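Local coordinates for protein yersinopine synthase (Yersinia pestis, PDB 6C4M) that catalyses the NADPH-dependent reductive condensation of pyruvate with an amino-acid-derived intermediate, the last step in making the metallophore yersinopine, at residues A[61-66]-A[94-99]; A[46-51]-A[102-107]; A[38-43]-A[234-239]. All coordinates share one frame; numbering follows the deposited sequence.

Interaction 1: residues A[61-66]-A[94-99]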
# COMPACT_ATOMS: atom_id res chain seq x y z
N ARG A 61 11.55 -23.37 -34.72
CA ARG A 61 10.63 -24.44 -34.36
C ARG A 61 9.24 -24.20 -34.94
O ARG A 61 8.56 -25.15 -35.33
CB ARG A 61 10.58 -24.59 -32.84
CG ARG A 61 10.02 -25.94 -32.37
CD ARG A 61 10.48 -26.31 -30.97
NE ARG A 61 9.48 -26.00 -29.94
CZ ARG A 61 9.54 -24.99 -29.08
NH1 ARG A 61 10.56 -24.13 -29.08
NH2 ARG A 61 8.56 -24.83 -28.19
N LEU A 62 8.81 -22.94 -34.99
CA LEU A 62 7.53 -22.60 -35.60
C LEU A 62 7.60 -22.73 -37.11
O LEU A 62 6.62 -23.14 -37.75
CB LEU A 62 7.14 -21.17 -35.20
CG LEU A 62 5.88 -20.55 -35.84
CD1 LEU A 62 4.64 -21.26 -35.31
CD2 LEU A 62 5.82 -19.04 -35.54
N LYS A 63 8.75 -22.38 -37.70
CA LYS A 63 8.94 -22.59 -39.13
C LYS A 63 8.79 -24.06 -39.47
O LYS A 63 8.11 -24.43 -40.43
CB LYS A 63 10.31 -22.07 -39.55
CG LYS A 63 10.58 -22.21 -41.06
CD LYS A 63 12.01 -21.75 -41.39
CE LYS A 63 12.21 -21.53 -42.88
NZ LYS A 63 13.62 -21.14 -43.16
N GLN A 64 9.44 -24.93 -38.69
CA GLN A 64 9.33 -26.37 -38.92
C GLN A 64 7.90 -26.84 -38.73
O GLN A 64 7.35 -27.56 -39.57
CB GLN A 64 10.26 -27.11 -37.97
CG GLN A 64 11.73 -26.86 -38.23
CD GLN A 64 12.62 -27.49 -37.18
OE1 GLN A 64 12.14 -28.04 -36.17
NE2 GLN A 64 13.92 -27.40 -37.39
N TYR A 65 7.28 -26.46 -37.61
CA TYR A 65 5.92 -26.90 -37.35
C TYR A 65 4.99 -26.52 -38.51
O TYR A 65 4.19 -27.34 -38.96
CB TYR A 65 5.42 -26.30 -36.04
CG TYR A 65 3.91 -26.35 -35.94
CD1 TYR A 65 3.27 -27.46 -35.42
CD2 TYR A 65 3.13 -25.29 -36.40
CE1 TYR A 65 1.90 -27.51 -35.34
CE2 TYR A 65 1.76 -25.34 -36.32
CZ TYR A 65 1.15 -26.45 -35.79
OH TYR A 65 -0.23 -26.50 -35.71
N LEU A 66 5.07 -25.28 -38.98
CA LEU A 66 4.09 -24.82 -39.96
C LEU A 66 4.28 -25.49 -41.31
O LEU A 66 3.30 -25.71 -42.02
CB LEU A 66 4.17 -23.32 -40.14
CG LEU A 66 3.74 -22.51 -38.94
CD1 LEU A 66 4.05 -21.06 -39.23
CD2 LEU A 66 2.24 -22.71 -38.67
N TYR A 94 4.66 -18.48 -44.75
CA TYR A 94 5.52 -18.18 -43.62
C TYR A 94 6.93 -17.95 -44.13
O TYR A 94 7.42 -18.72 -44.96
CB TYR A 94 5.51 -19.31 -42.59
CG TYR A 94 6.34 -19.06 -41.34
CD1 TYR A 94 7.68 -19.42 -41.27
CD2 TYR A 94 5.76 -18.48 -40.21
CE1 TYR A 94 8.43 -19.20 -40.11
CE2 TYR A 94 6.49 -18.25 -39.08
CZ TYR A 94 7.82 -18.61 -39.03
OH TYR A 94 8.53 -18.39 -37.87
N ILE A 95 7.56 -16.87 -43.65
CA ILE A 95 8.92 -16.52 -44.02
C ILE A 95 9.70 -16.18 -42.75
O ILE A 95 9.13 -15.83 -41.72
CB ILE A 95 8.97 -15.33 -44.99
CG1 ILE A 95 8.17 -14.16 -44.40
CG2 ILE A 95 8.49 -15.76 -46.39
CD1 ILE A 95 8.29 -12.85 -45.20
N ASP A 96 11.02 -16.30 -42.85
CA ASP A 96 11.92 -15.92 -41.78
C ASP A 96 13.02 -14.99 -42.26
O ASP A 96 13.99 -14.78 -41.55
CB ASP A 96 12.52 -17.16 -41.10
CG ASP A 96 13.50 -17.89 -41.98
OD1 ASP A 96 13.60 -17.53 -43.17
OD2 ASP A 96 14.14 -18.84 -41.48
N GLN A 97 12.88 -14.42 -43.44
CA GLN A 97 13.78 -13.41 -43.95
C GLN A 97 12.93 -12.30 -44.54
O GLN A 97 12.06 -12.57 -45.38
CB GLN A 97 14.75 -13.96 -45.03
CG GLN A 97 15.90 -14.82 -44.50
CD GLN A 97 16.71 -14.15 -43.39
OE1 GLN A 97 17.09 -12.97 -43.48
NE2 GLN A 97 16.97 -14.90 -42.33
N LEU A 98 13.15 -11.08 -44.09
CA LEU A 98 12.35 -9.96 -44.55
C LEU A 98 12.59 -9.64 -46.01
O LEU A 98 11.70 -9.09 -46.69
CB LEU A 98 12.65 -8.75 -43.67
CG LEU A 98 12.12 -8.91 -42.23
CD1 LEU A 98 12.82 -7.93 -41.30
CD2 LEU A 98 10.64 -8.68 -42.22
N ALA A 99 13.76 -10.01 -46.53
CA ALA A 99 13.95 -9.91 -47.98
C ALA A 99 12.96 -10.77 -48.73
O ALA A 99 12.77 -10.55 -49.93
CB ALA A 99 15.38 -10.31 -48.34

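Interaction 2: residues A[46-51]-A[102-107]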
# COMPACT_ATOMS: atom_id res chain seq x y z
N ASP A 46 -12.28 -13.28 -45.45
CA ASP A 46 -11.52 -14.36 -46.07
C ASP A 46 -10.31 -13.72 -46.74
O ASP A 46 -10.38 -13.24 -47.88
CB ASP A 46 -12.37 -15.14 -47.06
CG ASP A 46 -11.62 -16.30 -47.68
OD1 ASP A 46 -10.98 -17.07 -46.92
OD2 ASP A 46 -11.65 -16.45 -48.92
N ALA A 47 -9.20 -13.70 -46.03
CA ALA A 47 -8.00 -13.02 -46.50
C ALA A 47 -6.81 -13.97 -46.47
O ALA A 47 -6.70 -14.81 -45.56
CB ALA A 47 -7.73 -11.78 -45.65
N ARG A 48 -5.95 -13.87 -47.46
CA ARG A 48 -4.71 -14.63 -47.42
C ARG A 48 -3.84 -14.07 -46.30
O ARG A 48 -3.76 -12.85 -46.12
CB ARG A 48 -3.99 -14.59 -48.76
CG ARG A 48 -2.82 -15.58 -48.85
CD ARG A 48 -2.34 -15.78 -50.27
NE ARG A 48 -1.60 -14.61 -50.73
CZ ARG A 48 -0.28 -14.54 -50.89
NH1 ARG A 48 0.50 -15.59 -50.64
NH2 ARG A 48 0.25 -13.40 -51.30
N LEU A 49 -3.24 -14.95 -45.51
CA LEU A 49 -2.48 -14.54 -44.34
C LEU A 49 -1.03 -15.00 -44.45
O LEU A 49 -0.76 -16.20 -44.63
CB LEU A 49 -3.11 -15.10 -43.05
CG LEU A 49 -4.37 -14.41 -42.56
CD1 LEU A 49 -4.88 -15.10 -41.29
CD2 LEU A 49 -4.10 -12.94 -42.29
N GLY A 50 -0.12 -14.05 -44.36
CA GLY A 50 1.30 -14.35 -44.24
C GLY A 50 1.83 -14.05 -42.85
O GLY A 50 1.22 -13.28 -42.10
N LEU A 51 2.96 -14.66 -42.49
CA LEU A 51 3.52 -14.54 -41.16
C LEU A 51 5.03 -14.52 -41.28
O LEU A 51 5.59 -15.34 -42.01
CB LEU A 51 3.07 -15.70 -40.26
CG LEU A 51 3.41 -15.63 -38.78
CD1 LEU A 51 2.78 -14.39 -38.17
CD2 LEU A 51 2.91 -16.88 -38.07
N VAL A 102 7.62 -10.01 -49.98
CA VAL A 102 7.40 -9.54 -51.34
C VAL A 102 6.12 -10.14 -51.91
O VAL A 102 5.64 -11.18 -51.45
CB VAL A 102 8.57 -9.92 -52.29
CG1 VAL A 102 9.86 -9.39 -51.76
CG2 VAL A 102 8.64 -11.42 -52.48
N GLY A 103 5.63 -9.52 -52.96
CA GLY A 103 4.45 -10.05 -53.64
C GLY A 103 3.24 -9.16 -53.54
O GLY A 103 3.37 -7.93 -53.48
N ASP A 104 2.04 -9.75 -53.51
CA ASP A 104 0.83 -8.96 -53.65
C ASP A 104 0.24 -8.52 -52.32
O ASP A 104 -0.90 -8.03 -52.29
CB ASP A 104 -0.21 -9.75 -54.46
CG ASP A 104 -0.70 -11.00 -53.72
OD1 ASP A 104 -0.36 -11.14 -52.51
OD2 ASP A 104 -1.41 -11.83 -54.33
N TRP A 105 0.97 -8.70 -51.21
CA TRP A 105 0.48 -8.25 -49.92
C TRP A 105 0.04 -6.79 -49.99
O TRP A 105 0.78 -5.92 -50.44
CB TRP A 105 1.58 -8.40 -48.84
CG TRP A 105 2.15 -9.78 -48.80
CD1 TRP A 105 3.39 -10.17 -49.24
CD2 TRP A 105 1.49 -10.96 -48.33
NE1 TRP A 105 3.54 -11.53 -49.06
CE2 TRP A 105 2.40 -12.04 -48.51
CE3 TRP A 105 0.24 -11.21 -47.76
CZ2 TRP A 105 2.08 -13.34 -48.14
CZ3 TRP A 105 -0.06 -12.51 -47.39
CH2 TRP A 105 0.85 -13.56 -47.59
N GLN A 106 -1.16 -6.52 -49.48
CA GLN A 106 -1.68 -5.16 -49.44
C GLN A 106 -1.68 -4.53 -48.05
O GLN A 106 -1.84 -3.32 -47.94
CB GLN A 106 -3.08 -5.12 -50.03
CG GLN A 106 -3.03 -5.62 -51.49
CD GLN A 106 -4.28 -5.33 -52.26
OE1 GLN A 106 -5.03 -4.41 -51.93
NE2 GLN A 106 -4.49 -6.07 -53.34
N ARG A 107 -1.47 -5.33 -47.01
CA ARG A 107 -1.44 -4.81 -45.64
C ARG A 107 -0.30 -5.51 -44.92
O ARG A 107 -0.18 -6.75 -44.96
CB ARG A 107 -2.79 -5.04 -44.95
CG ARG A 107 -2.84 -4.65 -43.52
CD ARG A 107 -4.12 -5.14 -42.87
NE ARG A 107 -5.32 -4.52 -43.41
CZ ARG A 107 -6.35 -5.19 -43.92
NH1 ARG A 107 -6.34 -6.51 -43.98
NH2 ARG A 107 -7.43 -4.53 -44.34

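Interaction 3: residues A[38-43]-A[234-239]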
# COMPACT_ATOMS: atom_id res chain seq x y z
N ALA A 38 -4.22 -12.97 -35.92
CA ALA A 38 -4.51 -13.77 -37.11
C ALA A 38 -5.91 -14.35 -37.06
O ALA A 38 -6.62 -14.39 -38.07
CB ALA A 38 -3.49 -14.88 -37.28
N VAL A 39 -6.32 -14.84 -35.88
CA VAL A 39 -7.68 -15.37 -35.73
C VAL A 39 -8.70 -14.27 -35.96
O VAL A 39 -9.69 -14.46 -36.67
CB VAL A 39 -7.84 -16.01 -34.34
CG1 VAL A 39 -9.31 -16.24 -34.00
CG2 VAL A 39 -7.07 -17.31 -34.28
N ASP A 40 -8.44 -13.08 -35.40
CA ASP A 40 -9.37 -11.96 -35.54
C ASP A 40 -9.52 -11.54 -37.00
O ASP A 40 -10.63 -11.19 -37.43
CB ASP A 40 -8.89 -10.80 -34.67
CG ASP A 40 -9.21 -11.01 -33.18
OD1 ASP A 40 -10.02 -11.91 -32.88
OD2 ASP A 40 -8.65 -10.30 -32.33
N ILE A 41 -8.44 -11.57 -37.78
CA ILE A 41 -8.55 -11.20 -39.19
C ILE A 41 -9.34 -12.26 -39.95
O ILE A 41 -10.24 -11.94 -40.73
CB ILE A 41 -7.15 -11.01 -39.80
CG1 ILE A 41 -6.43 -9.85 -39.10
CG2 ILE A 41 -7.27 -10.72 -41.31
CD1 ILE A 41 -5.00 -9.69 -39.50
N SER A 42 -8.99 -13.53 -39.74
CA SER A 42 -9.67 -14.64 -40.40
C SER A 42 -11.15 -14.71 -40.02
O SER A 42 -11.99 -15.16 -40.81
CB SER A 42 -8.97 -15.95 -40.03
OG SER A 42 -9.46 -17.05 -40.77
N ALA A 43 -11.50 -14.27 -38.81
CA ALA A 43 -12.89 -14.29 -38.39
C ALA A 43 -13.68 -13.15 -39.01
O ALA A 43 -14.91 -13.21 -39.03
CB ALA A 43 -12.99 -14.20 -36.85
N LEU A 234 -11.87 -5.19 -34.03
CA LEU A 234 -11.82 -5.08 -32.58
C LEU A 234 -13.21 -5.15 -31.94
O LEU A 234 -13.33 -5.55 -30.77
CB LEU A 234 -11.12 -3.77 -32.20
CG LEU A 234 -9.64 -3.59 -32.61
CD1 LEU A 234 -8.94 -2.50 -31.78
CD2 LEU A 234 -8.85 -4.89 -32.52
N ALA A 235 -14.26 -4.74 -32.66
CA ALA A 235 -15.62 -4.75 -32.13
C ALA A 235 -16.11 -6.16 -31.80
O ALA A 235 -17.03 -6.31 -30.99
CB ALA A 235 -16.58 -4.08 -33.12
N ARG A 236 -15.54 -7.18 -32.43
CA ARG A 236 -15.90 -8.56 -32.10
C ARG A 236 -15.60 -8.92 -30.65
O ARG A 236 -16.16 -9.89 -30.13
CB ARG A 236 -15.17 -9.51 -33.03
CG ARG A 236 -15.82 -10.86 -33.16
CD ARG A 236 -15.09 -11.69 -34.21
NE ARG A 236 -13.78 -12.14 -33.75
CZ ARG A 236 -13.52 -13.37 -33.30
NH1 ARG A 236 -14.47 -14.29 -33.25
NH2 ARG A 236 -12.30 -13.68 -32.90
N HIS A 237 -14.71 -8.17 -29.99
CA HIS A 237 -14.37 -8.37 -28.59
C HIS A 237 -14.83 -7.20 -27.73
O HIS A 237 -14.39 -7.06 -26.58
CB HIS A 237 -12.86 -8.61 -28.44
CG HIS A 237 -12.37 -9.78 -29.23
ND1 HIS A 237 -12.81 -11.07 -29.00
CD2 HIS A 237 -11.53 -9.85 -30.29
CE1 HIS A 237 -12.23 -11.89 -29.86
NE2 HIS A 237 -11.45 -11.18 -30.66
N HIS A 238 -15.71 -6.37 -28.27
CA HIS A 238 -16.31 -5.26 -27.54
C HIS A 238 -15.28 -4.21 -27.17
O HIS A 238 -15.45 -3.48 -26.20
CB HIS A 238 -17.04 -5.75 -26.28
CG HIS A 238 -18.08 -6.78 -26.58
ND1 HIS A 238 -18.67 -6.90 -27.82
CD2 HIS A 238 -18.62 -7.76 -25.81
CE1 HIS A 238 -19.53 -7.90 -27.80
NE2 HIS A 238 -19.52 -8.44 -26.59
N ILE A 239 -14.22 -4.14 -27.96
CA ILE A 239 -13.18 -3.15 -27.77
C ILE A 239 -13.61 -1.88 -28.49
O ILE A 239 -13.85 -1.90 -29.71
CB ILE A 239 -11.83 -3.67 -28.32
CG1 ILE A 239 -11.44 -4.97 -27.61
CG2 ILE A 239 -10.75 -2.61 -28.19
CD1 ILE A 239 -10.45 -5.79 -28.41

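Interaction 1: residues A[61-66]-A[94-99]
Helix 57-68 passes the end of strand 93-95, and the backbones come nearest at Lys63 and Tyr94, whose CA atoms are 7.2 Å apart. Tyr94 carries the contact. Its CG is anti to the backbone N (chi1 -177°), which sends the ring out against the helix. Three helix side chains meet that ring at different atoms. Leu66 brings CD1 to 3.2 Å from Tyr94 CD2, a tight apolar approach, and the two side chains cross at about a right angle. Leu62 turns its CD2 branch to the far end of the ring, 3.7 Å from Tyr94 CE2 and close to the hydroxyl. Lys63 uses the base of its side chain, with CB 3.5 Å from Tyr94 CE1.

The rest of Lys63 runs on fully extended past the ring. Its NZ forms a salt bridge with Asp96, NZ to OD2 2.9 Å. The amine comes from above the carboxylate plane, 51° out of it. One lysine therefore packs CB and CG on the tyrosine and spends its charge on the residue two places further along. Asp96 is buried, so this bond probably helps to balance its negative charge.

Tyr94 also touches Leu51 of strand 49-52 and Asn53, which binds NADP(+). Leu62 touches Ala30, another NADP(+)-binding residue, and Leu66 touches Leu72. The helix thus packs beside strand 93-95, which pairs in parallel with strand 49-52, near the cofactor. Such helix-on-sheet packing belongs to the Rossmann-type dinucleotide-binding fold.

Interaction 2: residues A[46-51]-A[102-107]
Arg48 lays its guanidinium flat over the six-membered ring of Trp105, with the planes 18° apart. This cation-pi stack sits just before strand 49-52 of the Rossmann-type sheet, where the loop leading to strand 107-110 packs against it. Arg48 CZ is 4.0 Å from the centroid of that ring. Trp105 CH2 lies over the centre of the guanidinium, 3.6 Å from Arg48 CZ.

The arginine chain leaves the backbone extended and bends at chi3 (73°), which turns the flat group over the indole. Asp104 then takes hold of it at the edge. Arg48 NH2 gives a hydrogen bond to Asp104 OD1 at 2.6 Å, as part of a salt bridge. Asp104 OD1 lies near the guanidinium plane, while the carboxylate plane stands steeply across it (70°). Neighbouring residues of one loop thus grip the same group in two ways, Trp105 over a face and Asp104 at the edge. Together they probably limit its rotation.

Trp105 is buried and also touches Leu26 and Cys93, on two other strands of the sheet. Its far rim reaches the backbone of strand 49-52 at Gly50. Gly50 has no side chain, and the ring lies close against its main chain, with Trp105 CZ3 3.4 Å from Gly50 N.

Interaction 3: residues A[38-43]-A[234-239]
A buried carboxylate on helix 32-44, the helix that follows the first strand of the Rossmann-type fold, binds the turn that ends helix 225-235. That turn is a Schellman motif. His238, with positive phi, is its C-prime residue. Ile239 N bonds to Leu234 O and His238 N to Ala235 O, the pair that defines the motif. The motif presents two consecutive side chains, Arg236 and His237, to Asp40.

Both of them reach the same oxygen. His237 NE2 donates to Asp40 OD1 at 2.7 Å, and the bond is nearly straight (170°). Asp40 OD1 lies in the imidazole plane, and the N-H reaches it on the syn side of the carboxylate, tilted out of the carboxylate plane. Arg236 NH2 donates to Asp40 OD1 at 2.9 Å, also nearly straight, and completes a salt bridge. Here the oxygen lies in the guanidinium plane, and the N-H comes in almost along the C-O axis. The bend of Arg236 at chi3 (73°) swings its flat group across to the helix. Ala43 covers one face of it, with CB 3.7 Å from Arg236 CZ and over the centre of the group. Arg236 NE has no polar partner in the model, although this contact buries it.

The other ends are held as well. Asp40 OD2 is hydrogen-bonded to Tyr169 OH. His237 ND1 pairs with Thr83 OG1, and the His237 ring stacks on Phe209.

Asp40 thus has strong partners on both oxygens. The arginine and the other donors around it would probably keep the carboxylate ionised despite its burial. With NE2 donating to Asp40 and ND1 tied to Thr83, the imidazole is probably fixed in its rotation.

The three contacts nest along the chain: interaction 1 lies within the loop closed by interaction 2, which lies within that closed by interaction 3. Interactions 1 and 2 are about 15 Å apart, centre to centre. They join through neighbouring strands 49-52 and 93-95, where Leu51 O and Ile95 N probably share a hydrogen bond. Interactions 2 and 3 are about 18 Å apart and meet where Leu49 packs on helix 32-44. Interactions 1 and 3, about 24 Å apart, do not touch. Helix 32-44, strand 49-52 and helix 57-68 follow in order, so the contacts involve successive elements of the NADP(+)-binding fold.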